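Local coordinates for protein beta-N-acetylhexosaminidase (Bacteroides fragilis, PDB 4PYS) that probably hydrolyses the glycosidic bonds of terminal, non-reducing beta-linked N-acetylhexosamines in glycoconjugates, as a family 20 beta-N-acetylhexosaminidase with a catalytic domain of the TIM-barrel clan, at residues A[181-184]-A[185-189]; A[267-270]-A[271-275]; A[328-331]-A[332-336]. All blocks are in the same frame, centred on the assembly; numbering follows the deposited sequence.

Contact 1. Residues A[181-184]-A[185-189]; sequences YPFL and TRIGA
Phe183 O takes two backbone donors from the far end of the turn, Ile187 N at 2.9 Å and Gly188 N at 3.2 Å. The glycine N-H comes in nearly head-on to the carbonyl, whereas that of Ile187 stands 36° out of its plane. One residue earlier, Pro182 O receives a straight bond from Arg186 N (3.1 Å, 169° at the hydrogen) and a weak one from Thr185 N. The i to i+4 bonds belong to the single turn of helix 183-186 of the catalytic domain, lying against helices 231-236 and 264-280; the i to i+5 bond of Gly188 closes its C-terminal end. Tyr237 OH binds Phe183 N, Leu184 N donates to Tyr181 O, and Ala189 N to Thr185 O. A water donates to Tyr181 O and lies 2.8 Å from Thr185 OG1, which faces that way because it stands between its own N and carbonyl carbon (chi1 44°). Arg186 runs its CB, CG and CD past Pro182 O, with CD 3.8 Å from Pro182 CB. A bend at chi3 then carries the guanidinium alongside Phe183, whose CE1 lies over one guanidinium face while NE sits at the ring edge. Gly188 CA passes 3.0 Å from Leu184 O in a CA-H...O contact.

Contact 2. Residues A[267-270]-A[271-275]; sequences LIFL and KNVLD
Leu267 O and Lys271 N form the shortest hydrogen bond between the segments, 2.8 Å, with the N-H arriving almost in line with the carbonyl. Three more i to i+4 bonds follow it round the helix: Asn272 N to Ile268 O, Val273 N to Phe269 O and Leu274 N to Leu270 O, so four successive carbonyls are each met by a backbone donor. Lys271 leaves this backbone over the first of them, its CG 3.3 Å from Leu267 O, and then runs extended away from the turn. Asn272 folds its amide back beside Ile268, the two side chains pointing the same way, with ND2 3.8 Å from Ile268 CG2. That amide also lies near Ile268 O, but at an angle too poor for a bond; the polar partner of ND2 is Tyr181 OH. One step round the helix, Phe269 CG is anti to its backbone N (chi1 -177°), which swings the ring against Val273. CE1 and CD1 meet the valine CG2 branch, the closer at 3.7 Å, and the two side chains cross obliquely. The same ring stacks with Tyr181 and meets Tyr237 at a steep angle. Leu267, Leu270 and Leu274 fall on another face and pack on Trp322, Phe323 and Met327 of helix 316-333. The pattern is that of a regular alpha-helix, here 264-280 of the catalytic domain, which packs on helix 316-333 through its leucines and meets the loop carrying Tyr181 through Phe269 and Asn272.

Contact 3. Residues A[328-331]-A[332-336]; sequences ADYL and KQKGR
With chi1 near -168°, CG anti to the backbone N, Tyr330 projects its ring outward from the helix, leaning only slightly toward the C-terminal end; Gln333 reaches its CD1/CE1 side and Lys334 its CE2 side, both obliquely. Gln333 swings its CG between its own N and carbonyl carbon, which takes the amide back to the ring: NE2 is 3.7 Å from Tyr330 CE1, with the amide and ring planes 43° apart. Lys334, bent at chi3 and chi4, brings its CE to 3.6 Å from Tyr330 CE2. The tyrosine hydroxyl appears to hydrogen-bond Asp275 of helix 264-280, at a doubtfully short distance, and Lys334 NZ makes a long, weak ion pair with it. Lys332 N and Gln333 N still make regular helical bonds to Ala328 O and Asp329 O. Leu331 O takes Lys334 N and Arg336 N from opposite faces of its carbonyl plane, each at 2.9 Å, the second much straighter (165° at the hydrogen). Lys332 NZ pairs with Asp354, and the Arg336 guanidinium binds the carbonyls of Cys278 and Phe281. The Arg336 N bond, that of Gly335 N to Lys332 O (2.9 Å) and the positive phi of Gly335 make the Schellman motif closing helix 316-333 before strand 337-341.

The three contacts follow one another along the chain, all within the family 20 catalytic domain. Contact 1 forms the short helix 183-186, contact 2 a stretch of helix 264-280, and contact 3 the C-terminal end of helix 316-333. Contact 2 sits between the others: its centre is about 15 Å from that of contact 1 and about 12 Å from that of contact 3. Contacts 1 and 3 lie about 25 Å apart between centres and do not touch, their nearest atoms about 10 Å apart. Helix 264-280 thus bridges Tyr181 and Leu184, from just before and within helix 183-186, and helix 316-333, as packing in the periphery of the domain. The zinc ion, held by four cysteines, lies about 9 Å from the Leu267 side chain.

Contact 1. Residues A[181-184]-A[185-189]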
loop_
_atom_site.group_PDB
_atom_site.type_symbol
_atom_site.label_atom_id
_atom_site.label_comp_id
_atom_site.label_asym_id
_atom_site.label_seq_id
_atom_site.Cartn_x
_atom_site.Cartn_y
_atom_site.Cartn_z
ATOM N N TYR A 181 -21.123 15.307 -5.262
ATOM C CA TYR A 181 -21.902 14.324 -5.998
ATOM C C TYR A 181 -22.301 13.179 -5.069
ATOM O O TYR A 181 -21.680 12.108 -5.085
ATOM C CB TYR A 181 -21.115 13.799 -7.203
ATOM C CG TYR A 181 -20.661 14.869 -8.178
ATOM C CD1 TYR A 181 -21.581 15.611 -8.908
ATOM C CD2 TYR A 181 -19.307 15.119 -8.381
ATOM C CE1 TYR A 181 -21.167 16.581 -9.811
ATOM C CE2 TYR A 181 -18.881 16.082 -9.278
ATOM C CZ TYR A 181 -19.815 16.815 -9.986
ATOM O OH TYR A 181 -19.393 17.775 -10.878
ATOM N N PRO A 182 -23.334 13.416 -4.244
ATOM C CA PRO A 182 -23.780 12.486 -3.200
ATOM C C PRO A 182 -24.163 11.110 -3.730
ATOM O O PRO A 182 -23.984 10.131 -3.008
ATOM C CB PRO A 182 -25.008 13.184 -2.610
ATOM C CG PRO A 182 -24.797 14.629 -2.892
ATOM C CD PRO A 182 -24.119 14.665 -4.233
ATOM N N PHE A 183 -24.659 11.028 -4.959
ATOM C CA PHE A 183 -25.119 9.754 -5.501
ATOM C C PHE A 183 -23.985 8.753 -5.725
ATOM O O PHE A 183 -24.235 7.553 -5.820
ATOM C CB PHE A 183 -25.889 9.953 -6.805
ATOM C CG PHE A 183 -27.233 10.629 -6.626
ATOM C CD1 PHE A 183 -27.832 10.699 -5.374
ATOM C CD2 PHE A 183 -27.884 11.190 -7.708
ATOM C CE1 PHE A 183 -29.067 11.319 -5.201
ATOM C CE2 PHE A 183 -29.127 11.816 -7.549
ATOM C CZ PHE A 183 -29.713 11.879 -6.293
ATOM N N LEU A 184 -22.750 9.239 -5.832
ATOM C CA LEU A 184 -21.624 8.333 -6.070
ATOM C C LEU A 184 -21.567 7.272 -4.975
ATOM O O LEU A 184 -21.321 6.108 -5.261
ATOM C CB LEU A 184 -20.291 9.084 -6.189
ATOM C CG LEU A 184 -20.038 9.856 -7.488
ATOM C CD1 LEU A 184 -18.751 10.654 -7.381
ATOM C CD2 LEU A 184 -19.999 8.922 -8.685
ATOM N N THR A 185 -21.824 7.668 -3.730
ATOM C CA THR A 185 -21.861 6.703 -2.627
ATOM C C THR A 185 -23.276 6.232 -2.311
ATOM O O THR A 185 -23.496 5.045 -2.088
ATOM C CB THR A 185 -21.216 7.246 -1.343
ATOM O OG1 THR A 185 -21.651 8.595 -1.112
ATOM C CG2 THR A 185 -19.694 7.205 -1.450
ATOM N N ARG A 186 -24.238 7.154 -2.301
ATOM C CA ARG A 186 -25.598 6.796 -1.923
ATOM C C ARG A 186 -26.195 5.740 -2.850
ATOM O O ARG A 186 -27.007 4.914 -2.426
ATOM C CB ARG A 186 -26.495 8.042 -1.856
ATOM C CG ARG A 186 -26.209 8.911 -0.642
ATOM C CD ARG A 186 -26.763 10.324 -0.792
ATOM N NE ARG A 186 -28.211 10.346 -0.948
ATOM C CZ ARG A 186 -28.961 11.425 -0.740
ATOM N NH1 ARG A 186 -30.272 11.362 -0.900
ATOM N NH2 ARG A 186 -28.398 12.564 -0.359
ATOM N N ILE A 187 -25.788 5.766 -4.111
ATOM C CA ILE A 187 -26.207 4.750 -5.065
ATOM C C ILE A 187 -25.051 3.795 -5.343
ATOM O O ILE A 187 -25.199 2.573 -5.270
ATOM C CB ILE A 187 -26.655 5.386 -6.387
ATOM C CG1 ILE A 187 -27.887 6.266 -6.157
ATOM C CG2 ILE A 187 -26.933 4.314 -7.443
ATOM C CD1 ILE A 187 -28.570 6.680 -7.430
ATOM N N GLY A 188 -23.886 4.364 -5.642
ATOM C CA GLY A 188 -22.772 3.583 -6.147
ATOM C C GLY A 188 -22.106 2.641 -5.163
ATOM O O GLY A 188 -21.391 1.733 -5.576
ATOM N N ALA A 189 -22.329 2.837 -3.867
ATOM C CA ALA A 189 -21.726 1.944 -2.868
ATOM C C ALA A 189 -22.641 0.782 -2.482
ATOM O O ALA A 189 -22.321 0.004 -1.574
ATOM C CB ALA A 189 -21.323 2.725 -1.632
HETATM O O HOH W 1 -20.574 10.532 -2.863
#

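Contact 2. Residues A[267-270]-A[271-275]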
loop_
_atom_site.group_PDB
_atom_site.type_symbol
_atom_site.label_atom_id
_atom_site.label_comp_id
_atom_site.label_asym_id
_atom_site.label_seq_id
_atom_site.Cartn_x
_atom_site.Cartn_y
_atom_site.Cartn_z
ATOM N N LEU A 267 -15.127 15.355 -18.012
ATOM C CA LEU A 267 -13.825 15.805 -17.520
ATOM C C LEU A 267 -13.983 16.753 -16.335
ATOM O O LEU A 267 -13.316 16.597 -15.314
ATOM C CB LEU A 267 -13.008 16.467 -18.634
ATOM C CG LEU A 267 -12.020 15.526 -19.329
ATOM C CD1 LEU A 267 -12.755 14.477 -20.154
ATOM C CD2 LEU A 267 -11.025 16.294 -20.187
ATOM N N ILE A 268 -14.880 17.727 -16.479
ATOM C CA ILE A 268 -15.184 18.653 -15.394
ATOM C C ILE A 268 -15.678 17.922 -14.139
ATOM O O ILE A 268 -15.256 18.238 -13.025
ATOM C CB ILE A 268 -16.193 19.734 -15.858
ATOM C CG1 ILE A 268 -15.515 20.689 -16.847
ATOM C CG2 ILE A 268 -16.744 20.508 -14.674
ATOM C CD1 ILE A 268 -16.473 21.398 -17.777
ATOM N N PHE A 269 -16.549 16.934 -14.327
ATOM C CA PHE A 269 -17.020 16.102 -13.225
ATOM C C PHE A 269 -15.846 15.439 -12.514
ATOM O O PHE A 269 -15.735 15.484 -11.286
ATOM C CB PHE A 269 -17.970 15.020 -13.753
ATOM C CG PHE A 269 -18.574 14.140 -12.676
ATOM C CD1 PHE A 269 -17.865 13.071 -12.144
ATOM C CD2 PHE A 269 -19.872 14.363 -12.227
ATOM C CE1 PHE A 269 -18.423 12.259 -11.165
ATOM C CE2 PHE A 269 -20.441 13.549 -11.253
ATOM C CZ PHE A 269 -19.718 12.502 -10.719
ATOM N N LEU A 270 -14.974 14.812 -13.291
ATOM C CA LEU A 270 -13.878 14.050 -12.707
ATOM C C LEU A 270 -12.859 14.976 -12.034
ATOM O O LEU A 270 -12.282 14.631 -11.000
ATOM C CB LEU A 270 -13.242 13.146 -13.763
ATOM C CG LEU A 270 -14.176 12.018 -14.216
ATOM C CD1 LEU A 270 -13.612 11.260 -15.394
ATOM C CD2 LEU A 270 -14.457 11.062 -13.070
ATOM N N LYS A 271 -12.663 16.160 -12.604
ATOM C CA LYS A 271 -11.820 17.167 -11.966
ATOM C C LYS A 271 -12.406 17.600 -10.618
ATOM O O LYS A 271 -11.678 17.715 -9.629
ATOM C CB LYS A 271 -11.622 18.374 -12.885
ATOM C CG LYS A 271 -10.658 18.102 -14.038
ATOM C CD LYS A 271 -10.536 19.312 -14.957
ATOM C CE LYS A 271 -9.504 19.077 -16.061
ATOM N NZ LYS A 271 -9.549 20.137 -17.126
ATOM N N ASN A 272 -13.718 17.828 -10.580
ATOM C CA ASN A 272 -14.392 18.159 -9.325
ATOM C C ASN A 272 -14.200 17.062 -8.279
ATOM O O ASN A 272 -13.998 17.347 -7.094
ATOM C CB ASN A 272 -15.880 18.434 -9.564
ATOM C CG ASN A 272 -16.118 19.716 -10.358
ATOM O OD1 ASN A 272 -15.262 20.598 -10.402
ATOM N ND2 ASN A 272 -17.284 19.819 -10.991
ATOM N N VAL A 273 -14.256 15.808 -8.720
ATOM C CA VAL A 273 -14.014 14.681 -7.819
ATOM C C VAL A 273 -12.581 14.727 -7.284
ATOM O O VAL A 273 -12.349 14.567 -6.089
ATOM C CB VAL A 273 -14.266 13.321 -8.504
ATOM C CG1 VAL A 273 -13.764 12.174 -7.625
ATOM C CG2 VAL A 273 -15.740 13.141 -8.806
ATOM N N LEU A 274 -11.621 14.962 -8.168
ATOM C CA LEU A 274 -10.225 15.007 -7.743
ATOM C C LEU A 274 -9.945 16.197 -6.821
ATOM O O LEU A 274 -9.052 16.130 -5.968
ATOM C CB LEU A 274 -9.287 15.025 -8.952
ATOM C CG LEU A 274 -9.210 13.723 -9.748
ATOM C CD1 LEU A 274 -8.154 13.835 -10.796
ATOM C CD2 LEU A 274 -8.882 12.556 -8.843
ATOM N N ASP A 275 -10.700 17.278 -6.993
ATOM C CA ASP A 275 -10.607 18.417 -6.084
ATOM C C ASP A 275 -10.855 17.944 -4.649
ATOM O O ASP A 275 -10.080 18.254 -3.745
ATOM C CB ASP A 275 -11.602 19.523 -6.462
ATOM C CG ASP A 275 -11.111 20.395 -7.611
ATOM O OD1 ASP A 275 -9.961 20.208 -8.057
ATOM O OD2 ASP A 275 -11.870 21.280 -8.065
#

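Contact 3. Residues A[328-331]-A[332-336]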
loop_
_atom_site.group_PDB
_atom_site.type_symbol
_atom_site.label_atom_id
_atom_site.label_comp_id
_atom_site.label_asym_id
_atom_site.label_seq_id
_atom_site.Cartn_x
_atom_site.Cartn_y
_atom_site.Cartn_z
ATOM N N ALA A 328 -3.869 13.940 -15.323
ATOM C CA ALA A 328 -2.552 14.056 -14.723
ATOM C C ALA A 328 -2.114 15.521 -14.711
ATOM O O ALA A 328 -1.512 15.988 -13.744
ATOM C CB ALA A 328 -1.552 13.199 -15.470
ATOM N N ASP A 329 -2.419 16.250 -15.781
ATOM C CA ASP A 329 -2.072 17.668 -15.815
ATOM C C ASP A 329 -2.817 18.428 -14.728
ATOM O O ASP A 329 -2.272 19.350 -14.119
ATOM C CB ASP A 329 -2.351 18.284 -17.185
ATOM C CG ASP A 329 -1.085 18.487 -17.993
ATOM O OD1 ASP A 329 -0.261 19.344 -17.604
ATOM O OD2 ASP A 329 -0.917 17.789 -19.016
ATOM N N TYR A 330 -4.062 18.033 -14.483
ATOM C CA TYR A 330 -4.845 18.642 -13.420
ATOM C C TYR A 330 -4.188 18.392 -12.064
ATOM O O TYR A 330 -4.062 19.308 -11.243
ATOM C CB TYR A 330 -6.267 18.089 -13.406
ATOM C CG TYR A 330 -7.167 18.893 -12.518
ATOM C CD1 TYR A 330 -7.492 20.199 -12.855
ATOM C CD2 TYR A 330 -7.670 18.369 -11.331
ATOM C CE1 TYR A 330 -8.301 20.961 -12.054
ATOM C CE2 TYR A 330 -8.494 19.134 -10.514
ATOM C CZ TYR A 330 -8.799 20.431 -10.887
ATOM O OH TYR A 330 -9.616 21.222 -10.105
ATOM N N LEU A 331 -3.782 17.148 -11.836
ATOM C CA LEU A 331 -3.095 16.794 -10.603
ATOM C C LEU A 331 -1.784 17.572 -10.501
ATOM O O LEU A 331 -1.404 18.018 -9.418
ATOM C CB LEU A 331 -2.846 15.290 -10.531
ATOM C CG LEU A 331 -4.077 14.458 -10.181
ATOM C CD1 LEU A 331 -3.726 12.988 -10.174
ATOM C CD2 LEU A 331 -4.623 14.891 -8.827
ATOM N N LYS A 332 -1.118 17.756 -11.638
ATOM C CA LYS A 332 0.141 18.495 -11.670
ATOM C C LYS A 332 -0.025 19.927 -11.161
ATOM O O LYS A 332 0.801 20.412 -10.385
ATOM C CB LYS A 332 0.744 18.499 -13.078
ATOM C CG LYS A 332 2.123 19.139 -13.145
ATOM C CD LYS A 332 2.776 18.915 -14.491
ATOM C CE LYS A 332 4.042 19.745 -14.622
ATOM N NZ LYS A 332 4.715 19.505 -15.925
ATOM N N GLN A 333 -1.097 20.596 -11.574
ATOM C CA GLN A 333 -1.329 21.974 -11.132
ATOM C C GLN A 333 -1.750 22.013 -9.660
ATOM O O GLN A 333 -1.751 23.068 -9.035
ATOM C CB GLN A 333 -2.326 22.708 -12.046
ATOM C CG GLN A 333 -3.806 22.400 -11.820
ATOM C CD GLN A 333 -4.698 23.015 -12.902
ATOM O OE1 GLN A 333 -4.406 22.912 -14.095
ATOM N NE2 GLN A 333 -5.787 23.656 -12.486
ATOM N N LYS A 334 -2.085 20.849 -9.110
ATOM C CA LYS A 334 -2.370 20.716 -7.683
ATOM C C LYS A 334 -1.146 20.265 -6.894
ATOM O O LYS A 334 -1.216 20.080 -5.678
ATOM C CB LYS A 334 -3.491 19.708 -7.457
ATOM C CG LYS A 334 -4.826 20.146 -8.006
ATOM C CD LYS A 334 -5.908 19.234 -7.488
ATOM C CE LYS A 334 -7.171 20.017 -7.239
ATOM N NZ LYS A 334 -7.031 21.065 -6.186
ATOM N N GLY A 335 -0.029 20.070 -7.587
ATOM C CA GLY A 335 1.194 19.646 -6.927
ATOM C C GLY A 335 1.252 18.169 -6.592
ATOM O O GLY A 335 2.038 17.759 -5.735
ATOM N N ARG A 336 0.437 17.359 -7.264
ATOM C CA ARG A 336 0.462 15.917 -7.027
ATOM C C ARG A 336 1.043 15.175 -8.224
ATOM O O ARG A 336 1.103 15.710 -9.340
ATOM C CB ARG A 336 -0.946 15.394 -6.734
ATOM C CG ARG A 336 -1.693 16.193 -5.685
ATOM C CD ARG A 336 -0.986 16.185 -4.319
ATOM N NE ARG A 336 -1.722 17.032 -3.382
ATOM C CZ ARG A 336 -2.636 16.579 -2.533
ATOM N NH1 ARG A 336 -2.906 15.282 -2.472
ATOM N NH2 ARG A 336 -3.280 17.419 -1.740
#